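Local coordinates for Protease/Reverse transcriptase/ribonuclease H (PDB 7KSF), which probably combines aspartic protease, reverse transcriptase and ribonuclease H activities in one chain, serving foamy virus maturation and the copying of its genome, at residues L2-P7 / Q92-T97; K61-K66 / P87-Q92; P172-V177 / W208-D213; D248-F253 / G337-L342. The protein carries 1 engineered substitution. All blocks are in the same frame, centred on the assembly; numbering follows the deposited sequence.

Interaction 1 (L2-P7 / Q92-T97); sequences LLQPLP and QPLQLT
Leu2 O receives the amide N-H of Leu94 at 3.1 Å from Leu94 N, a moderately bent bond (149° at the hydrogen). It is the sole hydrogen bond between the two segments and belongs to a single beta bridge pairing Leu3 with Pro93. Two chains without regular structure at the touching parts can share a single bridge without becoming a sheet, and here their directions lie 94° apart.

Side chains widen this narrow meeting. Gln4 sends its CG away from its own backbone N (chi1 -173°) and continues as an extended chain, which crosses Leu94 at about a right angle. Its aliphatic part makes the apolar touch, Gln4 CG lying 3.7 Å from Leu94 CD1, while NE2 comes near Pro93 O without a hydrogen bond. The same methyl also reaches the proline ring, with Pro5 CD 4.2 Å from Leu94 CD1.

Beyond the bridge, Gln4 touches Lys183 of helix 171-184, while Thr97 OG1 is hydrogen-bonded to Asp180 on that helix. Pro5 packs on Leu16 and His18 of strand 14-19. The contact is an isolated beta bridge at the surface, where the N-terminal arm enters strand 6-9 of the protease sheet and crosses the linker between strand 79-81 and helix 102-112.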
loop_
_atom_site.group_PDB
_atom_site.type_symbol
_atom_site.label_atom_id
_atom_site.label_comp_id
_atom_site.label_asym_id
_atom_site.label_seq_id
_atom_site.Cartn_x
_atom_site.Cartn_y
_atom_site.Cartn_z
ATOM N N LEU A 2 -16.322 -2.978 -23.560
ATOM C CA LEU A 2 -15.099 -2.869 -24.341
ATOM C C LEU A 2 -15.285 -2.081 -25.630
ATOM O O LEU A 2 -14.294 -1.791 -26.310
ATOM C CB LEU A 2 -14.564 -4.262 -24.674
ATOM C CG LEU A 2 -14.419 -5.212 -23.491
ATOM C CD1 LEU A 2 -14.156 -6.620 -23.989
ATOM C CD2 LEU A 2 -13.302 -4.745 -22.570
ATOM N N LEU A 3 -16.514 -1.736 -25.987
ATOM C CA LEU A 3 -16.785 -0.981 -27.200
ATOM C C LEU A 3 -16.927 0.495 -26.869
ATOM O O LEU A 3 -17.558 0.864 -25.872
ATOM C CB LEU A 3 -18.045 -1.493 -27.894
ATOM C CG LEU A 3 -18.038 -2.996 -28.179
ATOM C CD1 LEU A 3 -19.251 -3.391 -29.004
ATOM C CD2 LEU A 3 -16.748 -3.407 -28.872
ATOM N N GLN A 4 -16.333 1.331 -27.706
ATOM C CA GLN A 4 -16.347 2.765 -27.465
ATOM C C GLN A 4 -17.773 3.296 -27.557
ATOM O O GLN A 4 -18.476 3.005 -28.534
ATOM C CB GLN A 4 -15.448 3.480 -28.467
ATOM C CG GLN A 4 -15.273 4.962 -28.200
ATOM C CD GLN A 4 -14.147 5.566 -29.012
ATOM O OE1 GLN A 4 -13.665 6.657 -28.716
ATOM N NE2 GLN A 4 -13.716 4.851 -30.047
ATOM N N PRO A 5 -18.238 4.054 -26.573
ATOM C CA PRO A 5 -19.572 4.650 -26.671
ATOM C C PRO A 5 -19.625 5.681 -27.785
ATOM O O PRO A 5 -18.625 6.313 -28.132
ATOM C CB PRO A 5 -19.775 5.300 -25.300
ATOM C CG PRO A 5 -18.397 5.555 -24.801
ATOM C CD PRO A 5 -17.552 4.430 -25.324
ATOM N N LEU A 6 -20.821 5.845 -28.343
ATOM C CA LEU A 6 -21.025 6.685 -29.503
ATOM C C LEU A 6 -21.945 7.847 -29.151
ATOM O O LEU A 6 -23.046 7.621 -28.629
ATOM C CB LEU A 6 -21.628 5.868 -30.649
ATOM C CG LEU A 6 -20.936 4.518 -30.843
ATOM C CD1 LEU A 6 -21.846 3.537 -31.557
ATOM C CD2 LEU A 6 -19.626 4.694 -31.600
ATOM N N PRO A 7 -21.540 9.089 -29.415
ATOM C CA PRO A 7 -22.416 10.223 -29.093
ATOM C C PRO A 7 -23.664 10.216 -29.960
ATOM O O PRO A 7 -23.605 9.960 -31.165
ATOM C CB PRO A 7 -21.536 11.444 -29.383
ATOM C CG PRO A 7 -20.541 10.959 -30.385
ATOM C CD PRO A 7 -20.276 9.520 -30.033
ATOM N N GLN A 92 -16.167 -0.553 -33.327
ATOM C CA GLN A 92 -14.749 -0.328 -33.107
ATOM C C GLN A 92 -14.443 -0.405 -31.618
ATOM O O GLN A 92 -15.272 0.001 -30.791
ATOM C CB GLN A 92 -14.309 1.035 -33.661
ATOM C CG GLN A 92 -14.456 1.171 -35.170
ATOM C CD GLN A 92 -13.875 2.469 -35.696
ATOM O OE1 GLN A 92 -13.241 3.225 -34.956
ATOM N NE2 GLN A 92 -14.085 2.736 -36.980
ATOM N N PRO A 93 -13.275 -0.923 -31.248
ATOM C CA PRO A 93 -12.935 -1.024 -29.824
ATOM C C PRO A 93 -12.754 0.349 -29.195
ATOM O O PRO A 93 -12.608 1.367 -29.875
ATOM C CB PRO A 93 -11.622 -1.818 -29.827
ATOM C CG PRO A 93 -11.043 -1.583 -31.182
ATOM C CD PRO A 93 -12.220 -1.476 -32.111
ATOM N N LEU A 94 -12.776 0.365 -27.867
ATOM C CA LEU A 94 -12.564 1.606 -27.141
ATOM C C LEU A 94 -11.096 2.008 -27.214
ATOM O O LEU A 94 -10.199 1.176 -27.069
ATOM C CB LEU A 94 -13.001 1.456 -25.686
ATOM C CG LEU A 94 -12.698 2.637 -24.767
ATOM C CD1 LEU A 94 -13.407 3.900 -25.234
ATOM C CD2 LEU A 94 -13.096 2.295 -23.346
ATOM N N GLN A 95 -10.857 3.295 -27.453
ATOM C CA GLN A 95 -9.505 3.833 -27.575
ATOM C C GLN A 95 -9.430 5.118 -26.765
ATOM O O GLN A 95 -10.022 6.132 -27.149
ATOM C CB GLN A 95 -9.138 4.087 -29.040
ATOM C CG GLN A 95 -9.064 2.833 -29.905
ATOM C CD GLN A 95 -7.666 2.251 -29.986
ATOM O OE1 GLN A 95 -6.674 2.980 -30.001
ATOM N NE2 GLN A 95 -7.576 0.923 -30.035
ATOM N N LEU A 96 -8.706 5.080 -25.654
ATOM C CA LEU A 96 -8.551 6.235 -24.790
ATOM C C LEU A 96 -7.114 6.726 -24.958
ATOM O O LEU A 96 -6.402 6.307 -25.879
ATOM C CB LEU A 96 -8.719 5.804 -23.331
ATOM C CG LEU A 96 -10.132 5.346 -22.948
ATOM C CD1 LEU A 96 -10.140 4.863 -21.516
ATOM C CD2 LEU A 96 -11.133 6.473 -23.141
ATOM N N THR A 97 -6.619 7.642 -23.998
ATOM C CA THR A 97 -5.442 8.467 -24.242
ATOM C C THR A 97 -4.150 7.681 -24.060
ATOM O O THR A 97 -3.384 7.503 -25.012
ATOM C CB THR A 97 -5.458 9.684 -23.321
ATOM O OG1 THR A 97 -6.731 10.340 -23.417
ATOM C CG2 THR A 97 -4.366 10.658 -23.726
#

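Interaction 2 (K61-K66 / P87-Q92); sequences KVKGRK and PWLTQQ
Val62 packs against both Trp88 and Leu89, one methyl serving both partners. Val62 CG1 is 4.0 Å from Trp88 CH2, at the far end of the indole, and 4.0 Å from Leu89 CD2. Its placement follows from the first torsion of Val62 (chi1 171°), which sets CG1 opposite the backbone N. The Val62 and Leu89 side chains meet at roughly a right angle.

Polar and charged groups also approach the ring. Val62 O comes to its edge, close to the ring plane, 3.6 Å from CH2 of Trp88. Arg65 comes over the other end of the indole: its CZ stands 5.3 Å from the centroid of the five-membered ring and only 7° off the normal, a long and at most weak cation-pi pair.

None of the backbone bonds crosses to 87-92: the hairpin closes on itself through a type I' turn from Val62 to Arg65, where Arg65 N donates to Val62 O, and Lys63 also pairs with Pro7. Lys63 stretches out until its NZ lies near Leu89 CD1. Leu6 of strand 6-9 touches both Lys63 and Leu89. With no hydrogen bond between the segments, cohesion probably comes mainly from van der Waals packing and the burial of Val62, with little from the cation-pi pair.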
loop_
_atom_site.group_PDB
_atom_site.type_symbol
_atom_site.label_atom_id
_atom_site.label_comp_id
_atom_site.label_asym_id
_atom_site.label_seq_id
_atom_site.Cartn_x
_atom_site.Cartn_y
_atom_site.Cartn_z
ATOM N N LYS A 61 -30.572 10.902 -33.884
ATOM C CA LYS A 61 -29.289 11.148 -34.519
ATOM C C LYS A 61 -28.210 10.270 -33.899
ATOM O O LYS A 61 -28.163 10.093 -32.680
ATOM C CB LYS A 61 -28.888 12.619 -34.389
ATOM C CG LYS A 61 -29.837 13.594 -35.057
ATOM C CD LYS A 61 -29.363 15.027 -34.862
ATOM C CE LYS A 61 -30.334 16.020 -35.482
ATOM N NZ LYS A 61 -29.900 17.430 -35.268
ATOM N N VAL A 62 -27.350 9.721 -34.750
ATOM C CA VAL A 62 -26.157 8.995 -34.324
ATOM C C VAL A 62 -24.971 9.680 -34.985
ATOM O O VAL A 62 -24.829 9.642 -36.215
ATOM C CB VAL A 62 -26.217 7.507 -34.693
ATOM C CG1 VAL A 62 -24.873 6.844 -34.442
ATOM C CG2 VAL A 62 -27.309 6.812 -33.896
ATOM N N LYS A 63 -24.124 10.321 -34.173
ATOM C CA LYS A 63 -22.996 11.117 -34.662
ATOM C C LYS A 63 -23.452 12.228 -35.603
ATOM O O LYS A 63 -22.689 12.681 -36.462
ATOM C CB LYS A 63 -21.944 10.241 -35.353
ATOM C CG LYS A 63 -21.171 9.320 -34.430
ATOM C CD LYS A 63 -20.089 8.571 -35.191
ATOM C CE LYS A 63 -19.207 7.776 -34.243
ATOM N NZ LYS A 63 -18.087 7.089 -34.942
ATOM N N GLY A 64 -24.698 12.677 -35.462
ATOM C CA GLY A 64 -25.242 13.723 -36.297
ATOM C C GLY A 64 -26.154 13.254 -37.414
ATOM O O GLY A 64 -26.893 14.077 -37.970
ATOM N N ARG A 65 -26.128 11.967 -37.761
ATOM C CA ARG A 65 -26.973 11.425 -38.817
ATOM C C ARG A 65 -28.202 10.761 -38.210
ATOM O O ARG A 65 -28.082 9.965 -37.274
ATOM C CB ARG A 65 -26.206 10.419 -39.678
ATOM C CG ARG A 65 -25.220 11.047 -40.645
ATOM C CD ARG A 65 -24.865 10.090 -41.771
ATOM N NE ARG A 65 -26.044 9.684 -42.530
ATOM C CZ ARG A 65 -26.006 8.923 -43.621
ATOM N NH1 ARG A 65 -24.845 8.487 -44.087
ATOM N NH2 ARG A 65 -27.130 8.601 -44.247
ATOM N N LYS A 66 -29.375 11.087 -38.751
ATOM C CA LYS A 66 -30.618 10.537 -38.235
ATOM C C LYS A 66 -30.723 9.045 -38.533
ATOM O O LYS A 66 -30.195 8.546 -39.531
ATOM C CB LYS A 66 -31.817 11.270 -38.838
ATOM C CG LYS A 66 -31.862 12.755 -38.526
ATOM C CD LYS A 66 -33.112 13.394 -39.112
ATOM C CE LYS A 66 -33.121 14.896 -38.881
ATOM N NZ LYS A 66 -31.969 15.562 -39.544
ATOM N N PRO A 87 -26.379 -0.002 -40.389
ATOM C CA PRO A 87 -25.483 -0.819 -41.211
ATOM C C PRO A 87 -24.213 -0.084 -41.599
ATOM O O PRO A 87 -23.168 -0.710 -41.797
ATOM C CB PRO A 87 -26.342 -1.140 -42.441
ATOM C CG PRO A 87 -27.233 0.042 -42.568
ATOM C CD PRO A 87 -27.521 0.516 -41.162
ATOM N N TRP A 88 -24.286 1.244 -41.709
ATOM C CA TRP A 88 -23.109 2.015 -42.093
ATOM C C TRP A 88 -22.071 2.025 -40.978
ATOM O O TRP A 88 -20.904 1.685 -41.198
ATOM C CB TRP A 88 -23.507 3.441 -42.477
ATOM C CG TRP A 88 -24.420 4.093 -41.492
ATOM C CD1 TRP A 88 -25.764 3.904 -41.377
ATOM C CD2 TRP A 88 -24.061 5.050 -40.485
ATOM N NE1 TRP A 88 -26.266 4.679 -40.360
ATOM C CE2 TRP A 88 -25.243 5.391 -39.798
ATOM C CE3 TRP A 88 -22.859 5.648 -40.098
ATOM C CZ2 TRP A 88 -25.258 6.302 -38.744
ATOM C CZ3 TRP A 88 -22.874 6.553 -39.053
ATOM C CH2 TRP A 88 -24.065 6.871 -38.387
ATOM N N LEU A 89 -22.480 2.409 -39.774
ATOM C CA LEU A 89 -21.551 2.467 -38.655
ATOM C C LEU A 89 -21.118 1.066 -38.247
ATOM O O LEU A 89 -21.951 0.170 -38.070
ATOM C CB LEU A 89 -22.190 3.190 -37.476
ATOM C CG LEU A 89 -21.425 3.181 -36.156
ATOM C CD1 LEU A 89 -20.073 3.852 -36.320
ATOM C CD2 LEU A 89 -22.253 3.878 -35.095
ATOM N N THR A 90 -19.812 0.881 -38.098
ATOM C CA THR A 90 -19.234 -0.393 -37.707
ATOM C C THR A 90 -18.765 -0.331 -36.261
ATOM O O THR A 90 -18.563 0.745 -35.691
ATOM C CB THR A 90 -18.067 -0.767 -38.629
ATOM O OG1 THR A 90 -17.424 -1.949 -38.134
ATOM C CG2 THR A 90 -17.050 0.363 -38.695
ATOM N N GLN A 91 -18.603 -1.508 -35.666
ATOM C CA GLN A 91 -18.124 -1.606 -34.296
ATOM C C GLN A 91 -16.617 -1.397 -34.253
ATOM O O GLN A 91 -15.873 -1.986 -35.048
ATOM C CB GLN A 91 -18.493 -2.964 -33.702
ATOM C CG GLN A 91 -17.845 -3.277 -32.365
ATOM C CD GLN A 91 -16.552 -4.059 -32.509
ATOM O OE1 GLN A 91 -15.565 -3.786 -31.824
ATOM N NE2 GLN A 91 -16.554 -5.041 -33.403
ATOM N N GLN A 92 -16.167 -0.553 -33.327
ATOM C CA GLN A 92 -14.749 -0.328 -33.107
ATOM C C GLN A 92 -14.443 -0.405 -31.618
ATOM O O GLN A 92 -15.272 0.001 -30.791
ATOM C CB GLN A 92 -14.309 1.035 -33.661
ATOM C CG GLN A 92 -14.456 1.171 -35.170
ATOM C CD GLN A 92 -13.875 2.469 -35.696
ATOM O OE1 GLN A 92 -13.241 3.225 -34.956
ATOM N NE2 GLN A 92 -14.085 2.736 -36.980
#

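Interaction 3 (P172-V177 / W208-D213); sequences PSIQIV and WRMVLD
Helix 172-177 and strand 208-212 cross with their axes 7.3 Å apart at closest approach and a signed angle of -64°, and contacts run from Trp208 to Met210. The nearest backbone pairs are Ser173 with Trp208 and Ile174 with Arg209.

Two neighbouring helical residues make the contact by different means. Ser173 faces the start of the strand, its OG set between backbone N and carbonyl carbon (chi1 50°). There it receives a weak hydrogen bond from Trp208 N, 3.2 Å from Ser173 OG and bent to 133° at the hydrogen. The same oxygen lies at the edge of the Trp208 indole, 3.6 Å from CD1 of Trp208. Its stronger partner is Ala170 O, just ahead of the helix, which ties the hydroxyl to the chain leading into it.

Ile174 is purely apolar in its side chain. Its CD1 methyl rests 3.9 Å from Met210 CB, while its CG2 branch approaches the same carbon at 4.0 Å, and both branches press on Met210 CB from the same side. Further back, CG1 of Ile174 passes 3.7 Å from Trp208 O.

Strand 208-212 pairs with strand 198-202 in a two-stranded hairpin, consistent with the fingers of a reverse transcriptase. Helix 171-184 lies against the first half of strand 208-212, the second strand of the hairpin, and Met210 also touches Trp277 of strand 273-277.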
loop_
_atom_site.group_PDB
_atom_site.type_symbol
_atom_site.label_atom_id
_atom_site.label_comp_id
_atom_site.label_asym_id
_atom_site.label_seq_id
_atom_site.Cartn_x
_atom_site.Cartn_y
_atom_site.Cartn_z
ATOM N N PRO A 172 -2.940 20.295 -17.157
ATOM C CA PRO A 172 -2.740 19.411 -18.323
ATOM C C PRO A 172 -2.966 17.939 -18.027
ATOM O O PRO A 172 -3.630 17.242 -18.810
ATOM C CB PRO A 172 -1.284 19.698 -18.726
ATOM C CG PRO A 172 -0.978 21.039 -18.161
ATOM C CD PRO A 172 -1.733 21.094 -16.876
ATOM N N SER A 173 -2.426 17.434 -16.916
ATOM C CA SER A 173 -2.579 16.019 -16.592
ATOM C C SER A 173 -4.005 15.667 -16.192
ATOM O O SER A 173 -4.401 14.503 -16.308
ATOM C CB SER A 173 -1.610 15.630 -15.475
ATOM O OG SER A 173 -1.703 16.531 -14.386
ATOM N N ILE A 174 -4.786 16.645 -15.735
ATOM C CA ILE A 174 -6.160 16.384 -15.308
ATOM C C ILE A 174 -7.136 16.490 -16.473
ATOM O O ILE A 174 -8.112 15.739 -16.535
ATOM C CB ILE A 174 -6.544 17.344 -14.164
ATOM C CG1 ILE A 174 -5.668 17.085 -12.940
ATOM C CG2 ILE A 174 -8.014 17.200 -13.811
ATOM C CD1 ILE A 174 -6.006 17.961 -11.766
ATOM N N GLN A 175 -6.896 17.413 -17.407
ATOM C CA GLN A 175 -7.786 17.550 -18.554
ATOM C C GLN A 175 -7.841 16.268 -19.376
ATOM O O GLN A 175 -8.848 15.997 -20.040
ATOM C CB GLN A 175 -7.344 18.727 -19.424
ATOM C CG GLN A 175 -8.223 18.976 -20.642
ATOM C CD GLN A 175 -9.616 19.452 -20.275
ATOM O OE1 GLN A 175 -9.861 19.887 -19.151
ATOM N NE2 GLN A 175 -10.537 19.375 -21.230
ATOM N N ILE A 176 -6.772 15.468 -19.341
ATOM C CA ILE A 176 -6.796 14.158 -19.992
ATOM C C ILE A 176 -7.866 13.278 -19.364
ATOM O O ILE A 176 -8.672 12.653 -20.064
ATOM C CB ILE A 176 -5.410 13.495 -19.906
ATOM C CG1 ILE A 176 -4.337 14.426 -20.480
ATOM C CG2 ILE A 176 -5.416 12.151 -20.618
ATOM C CD1 ILE A 176 -2.930 14.046 -20.089
ATOM N N VAL A 177 -7.880 13.218 -18.032
ATOM C CA VAL A 177 -8.877 12.420 -17.325
ATOM C C VAL A 177 -10.279 12.939 -17.613
ATOM O O VAL A 177 -11.215 12.156 -17.815
ATOM C CB VAL A 177 -8.569 12.415 -15.816
ATOM C CG1 VAL A 177 -9.500 11.469 -15.081
ATOM C CG2 VAL A 177 -7.116 12.036 -15.578
ATOM N N TRP A 208 -0.621 14.814 -11.924
ATOM C CA TRP A 208 -1.523 15.217 -10.856
ATOM C C TRP A 208 -2.877 14.553 -11.044
ATOM O O TRP A 208 -3.324 14.319 -12.171
ATOM C CB TRP A 208 -1.710 16.739 -10.817
ATOM C CG TRP A 208 -0.431 17.522 -10.743
ATOM C CD1 TRP A 208 0.520 17.642 -11.717
ATOM C CD2 TRP A 208 0.020 18.321 -9.645
ATOM N NE1 TRP A 208 1.540 18.452 -11.286
ATOM C CE2 TRP A 208 1.258 18.885 -10.017
ATOM C CE3 TRP A 208 -0.499 18.613 -8.382
ATOM C CZ2 TRP A 208 1.980 19.718 -9.172
ATOM C CZ3 TRP A 208 0.219 19.441 -7.544
ATOM C CH2 TRP A 208 1.446 19.987 -7.941
ATOM N N ARG A 209 -3.533 14.260 -9.926
ATOM C CA ARG A 209 -4.884 13.726 -9.925
ATOM C C ARG A 209 -5.791 14.670 -9.149
ATOM O O ARG A 209 -5.369 15.290 -8.168
ATOM C CB ARG A 209 -4.930 12.316 -9.321
ATOM C CG ARG A 209 -4.260 12.196 -7.963
ATOM C CD ARG A 209 -4.125 10.744 -7.519
ATOM N NE ARG A 209 -5.413 10.062 -7.419
ATOM C CZ ARG A 209 -6.156 10.020 -6.318
ATOM N NH1 ARG A 209 -5.746 10.627 -5.213
ATOM N NH2 ARG A 209 -7.314 9.374 -6.321
ATOM N N MET A 210 -7.035 14.786 -9.604
ATOM C CA MET A 210 -7.987 15.708 -9.006
ATOM C C MET A 210 -8.701 15.059 -7.826
ATOM O O MET A 210 -8.839 13.834 -7.749
ATOM C CB MET A 210 -9.012 16.176 -10.040
ATOM C CG MET A 210 -10.015 15.115 -10.469
ATOM S SD MET A 210 -11.339 15.776 -11.500
ATOM C CE MET A 210 -12.383 14.334 -11.678
ATOM N N VAL A 211 -9.151 15.901 -6.896
ATOM C CA VAL A 211 -9.850 15.457 -5.695
ATOM C C VAL A 211 -11.067 16.347 -5.492
ATOM O O VAL A 211 -10.961 17.576 -5.559
ATOM C CB VAL A 211 -8.940 15.494 -4.451
ATOM C CG1 VAL A 211 -9.736 15.154 -3.202
ATOM C CG2 VAL A 211 -7.772 14.532 -4.616
ATOM N N LEU A 212 -12.219 15.731 -5.243
ATOM C CA LEU A 212 -13.459 16.459 -5.016
ATOM C C LEU A 212 -13.734 16.572 -3.523
ATOM O O LEU A 212 -13.455 15.644 -2.755
ATOM C CB LEU A 212 -14.630 15.770 -5.711
ATOM C CG LEU A 212 -14.582 15.815 -7.238
ATOM C CD1 LEU A 212 -15.682 14.957 -7.825
ATOM C CD2 LEU A 212 -14.704 17.248 -7.732
ATOM N N ASP A 213 -14.287 17.713 -3.118
ATOM C CA ASP A 213 -14.590 17.996 -1.716
ATOM C C ASP A 213 -16.092 17.812 -1.517
ATOM O O ASP A 213 -16.875 18.754 -1.635
ATOM C CB ASP A 213 -14.135 19.403 -1.347
ATOM C CG ASP A 213 -14.227 19.671 0.137
ATOM O OD1 ASP A 213 -14.142 18.700 0.913
ATOM O OD2 ASP A 213 -14.377 20.848 0.528
#

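Interaction 4 (D248-F253 / G337-L342); sequences DLANGF and GYVVSL
Segments 248-253 and 337-342 run antiparallel, with Leu249 and Val340 facing each other as a non-hydrogen-bonded pair whose CA atoms are 4.6 Å apart. This is a short antiparallel pairing with strand 243-249, in the sheet consistent with the palm of a reverse transcriptase. Ser341 N donates to Asp248 O at 2.8 Å, nearly straight at 169°. Ala250 N reaches Val339 O less directly, at 3.1 Å, bent to 140°.

Side chains fill in around these bonds. Leu249 and Val340 diverge at CB, yet their outer methyls meet, Leu249 CD2 lying 4.2 Å from Val340 CG2. At the next pair the contact is direct: Val339 CG1, set opposite its backbone N (chi1 172°), comes 4.0 Å from Ala250 CB.

Helices close in around the pair. Leu249 packs on Phe291 of helix 287-299 and Val340 on Leu333 of helix 319-336. That second helix ends in a Schellman motif at Gly337, whose positive phi turns the chain toward this pairing. Asp248 OD1 lies near Asp310 OD2, which brings two acidic side chains together beside the sheet. Val339 O also receives a CA-H...O contact, with Leu249 CA 3.6 Å away.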
loop_
_atom_site.group_PDB
_atom_site.type_symbol
_atom_site.label_atom_id
_atom_site.label_comp_id
_atom_site.label_asym_id
_atom_site.label_seq_id
_atom_site.Cartn_x
_atom_site.Cartn_y
_atom_site.Cartn_z
ATOM N N ASP A 248 -6.415 -5.110 -7.132
ATOM C CA ASP A 248 -6.866 -3.731 -7.024
ATOM C C ASP A 248 -7.797 -3.412 -8.185
ATOM O O ASP A 248 -7.447 -3.634 -9.348
ATOM C CB ASP A 248 -5.674 -2.775 -7.016
ATOM C CG ASP A 248 -6.095 -1.320 -6.961
ATOM O OD1 ASP A 248 -7.187 -1.032 -6.429
ATOM O OD2 ASP A 248 -5.329 -0.463 -7.452
ATOM N N LEU A 249 -8.981 -2.898 -7.868
ATOM C CA LEU A 249 -9.925 -2.499 -8.898
ATOM C C LEU A 249 -9.625 -1.079 -9.373
ATOM O O LEU A 249 -8.928 -0.308 -8.711
ATOM C CB LEU A 249 -11.362 -2.603 -8.380
ATOM C CG LEU A 249 -11.781 -4.007 -7.921
ATOM C CD1 LEU A 249 -13.230 -4.028 -7.456
ATOM C CD2 LEU A 249 -11.556 -5.029 -9.022
ATOM N N ALA A 250 -10.159 -0.743 -10.546
ATOM C CA ALA A 250 -9.860 0.535 -11.192
ATOM C C ALA A 250 -10.969 1.542 -10.888
ATOM O O ALA A 250 -11.762 1.928 -11.749
ATOM C CB ALA A 250 -9.679 0.340 -12.693
ATOM N N ASN A 251 -10.999 1.978 -9.628
ATOM C CA ASN A 251 -12.034 2.877 -9.115
ATOM C C ASN A 251 -13.481 2.423 -9.347
ATOM O O ASN A 251 -14.260 3.049 -10.065
ATOM C CB ASN A 251 -11.833 4.298 -9.655
ATOM C CG ASN A 251 -10.781 5.076 -8.882
ATOM O OD1 ASN A 251 -9.917 4.492 -8.227
ATOM N ND2 ASN A 251 -10.858 6.400 -8.948
ATOM N N GLY A 252 -13.813 1.305 -8.700
ATOM C CA GLY A 252 -15.023 0.569 -9.035
ATOM C C GLY A 252 -16.280 1.409 -8.949
ATOM O O GLY A 252 -17.232 1.195 -9.704
ATOM N N PHE A 253 -16.304 2.379 -8.033
ATOM C CA PHE A 253 -17.454 3.271 -7.949
ATOM C C PHE A 253 -17.698 4.013 -9.257
ATOM O O PHE A 253 -18.821 4.467 -9.495
ATOM C CB PHE A 253 -17.272 4.261 -6.797
ATOM C CG PHE A 253 -15.847 4.641 -6.546
ATOM C CD1 PHE A 253 -15.164 5.431 -7.451
ATOM C CD2 PHE A 253 -15.194 4.212 -5.403
ATOM C CE1 PHE A 253 -13.850 5.783 -7.226
ATOM C CE2 PHE A 253 -13.880 4.562 -5.173
ATOM C CZ PHE A 253 -13.205 5.348 -6.086
ATOM N N GLY A 337 -18.437 -6.663 -15.537
ATOM C CA GLY A 337 -17.904 -5.464 -16.148
ATOM C C GLY A 337 -16.874 -4.731 -15.321
ATOM O O GLY A 337 -16.592 -3.560 -15.608
ATOM N N TYR A 338 -16.319 -5.371 -14.297
ATOM C CA TYR A 338 -15.290 -4.738 -13.490
ATOM C C TYR A 338 -13.940 -4.823 -14.192
ATOM O O TYR A 338 -13.724 -5.630 -15.102
ATOM C CB TYR A 338 -15.216 -5.383 -12.107
ATOM C CG TYR A 338 -16.384 -5.031 -11.213
ATOM C CD1 TYR A 338 -16.473 -3.783 -10.617
ATOM C CD2 TYR A 338 -17.391 -5.951 -10.957
ATOM C CE1 TYR A 338 -17.534 -3.455 -9.796
ATOM C CE2 TYR A 338 -18.460 -5.633 -10.134
ATOM C CZ TYR A 338 -18.524 -4.383 -9.556
ATOM O OH TYR A 338 -19.583 -4.060 -8.736
ATOM N N VAL A 339 -13.020 -3.961 -13.760
ATOM C CA VAL A 339 -11.715 -3.813 -14.388
ATOM C C VAL A 339 -10.656 -3.902 -13.300
ATOM O O VAL A 339 -10.739 -3.194 -12.289
ATOM C CB VAL A 339 -11.602 -2.479 -15.148
ATOM C CG1 VAL A 339 -10.188 -2.266 -15.621
ATOM C CG2 VAL A 339 -12.565 -2.454 -16.320
ATOM N N VAL A 340 -9.671 -4.782 -13.502
ATOM C CA VAL A 340 -8.607 -5.031 -12.536
ATOM C C VAL A 340 -7.351 -4.298 -12.982
ATOM O O VAL A 340 -6.982 -4.328 -14.163
ATOM C CB VAL A 340 -8.333 -6.541 -12.390
ATOM C CG1 VAL A 340 -7.245 -6.797 -11.359
ATOM C CG2 VAL A 340 -9.606 -7.281 -12.023
ATOM N N SER A 341 -6.687 -3.639 -12.035
ATOM C CA SER A 341 -5.424 -2.953 -12.287
ATOM C C SER A 341 -4.286 -3.848 -11.818
ATOM O O SER A 341 -4.146 -4.114 -10.621
ATOM C CB SER A 341 -5.386 -1.605 -11.570
ATOM O OG SER A 341 -4.090 -1.031 -11.633
ATOM N N LEU A 342 -3.474 -4.321 -12.760
ATOM C CA LEU A 342 -2.310 -5.129 -12.417
ATOM C C LEU A 342 -1.121 -4.289 -11.978
ATOM O O LEU A 342 -0.045 -4.844 -11.728
ATOM C CB LEU A 342 -1.919 -6.011 -13.603
ATOM C CG LEU A 342 -3.034 -6.960 -14.046
ATOM C CD1 LEU A 342 -2.628 -7.723 -15.291
ATOM C CD2 LEU A 342 -3.396 -7.917 -12.923
#

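Together the four contacts trace the chain from its protease part into its polymerase part. Interactions 1 and 2 share Gln92 and one sheet, with centres 13 Å apart; Leu6 CD1 packs 3.6 Å from Leu89 CD2, and Pro7 O probably accepts a hydrogen bond from Lys63 N. Interaction 1 also touches interaction 3 by packing: Thr97 OG1 lies 3.6 Å from Ile176 CG2. Interactions 3 and 4 come within about 5 Å at their nearest atoms without touching, whereas interactions 2 and 4 stand about 30 Å apart between centres. Asp248 in interaction 4 lies close to Asp310, which belongs to a YVDD sequence as in other reverse transcriptases, so this contact probably borders the polymerase site.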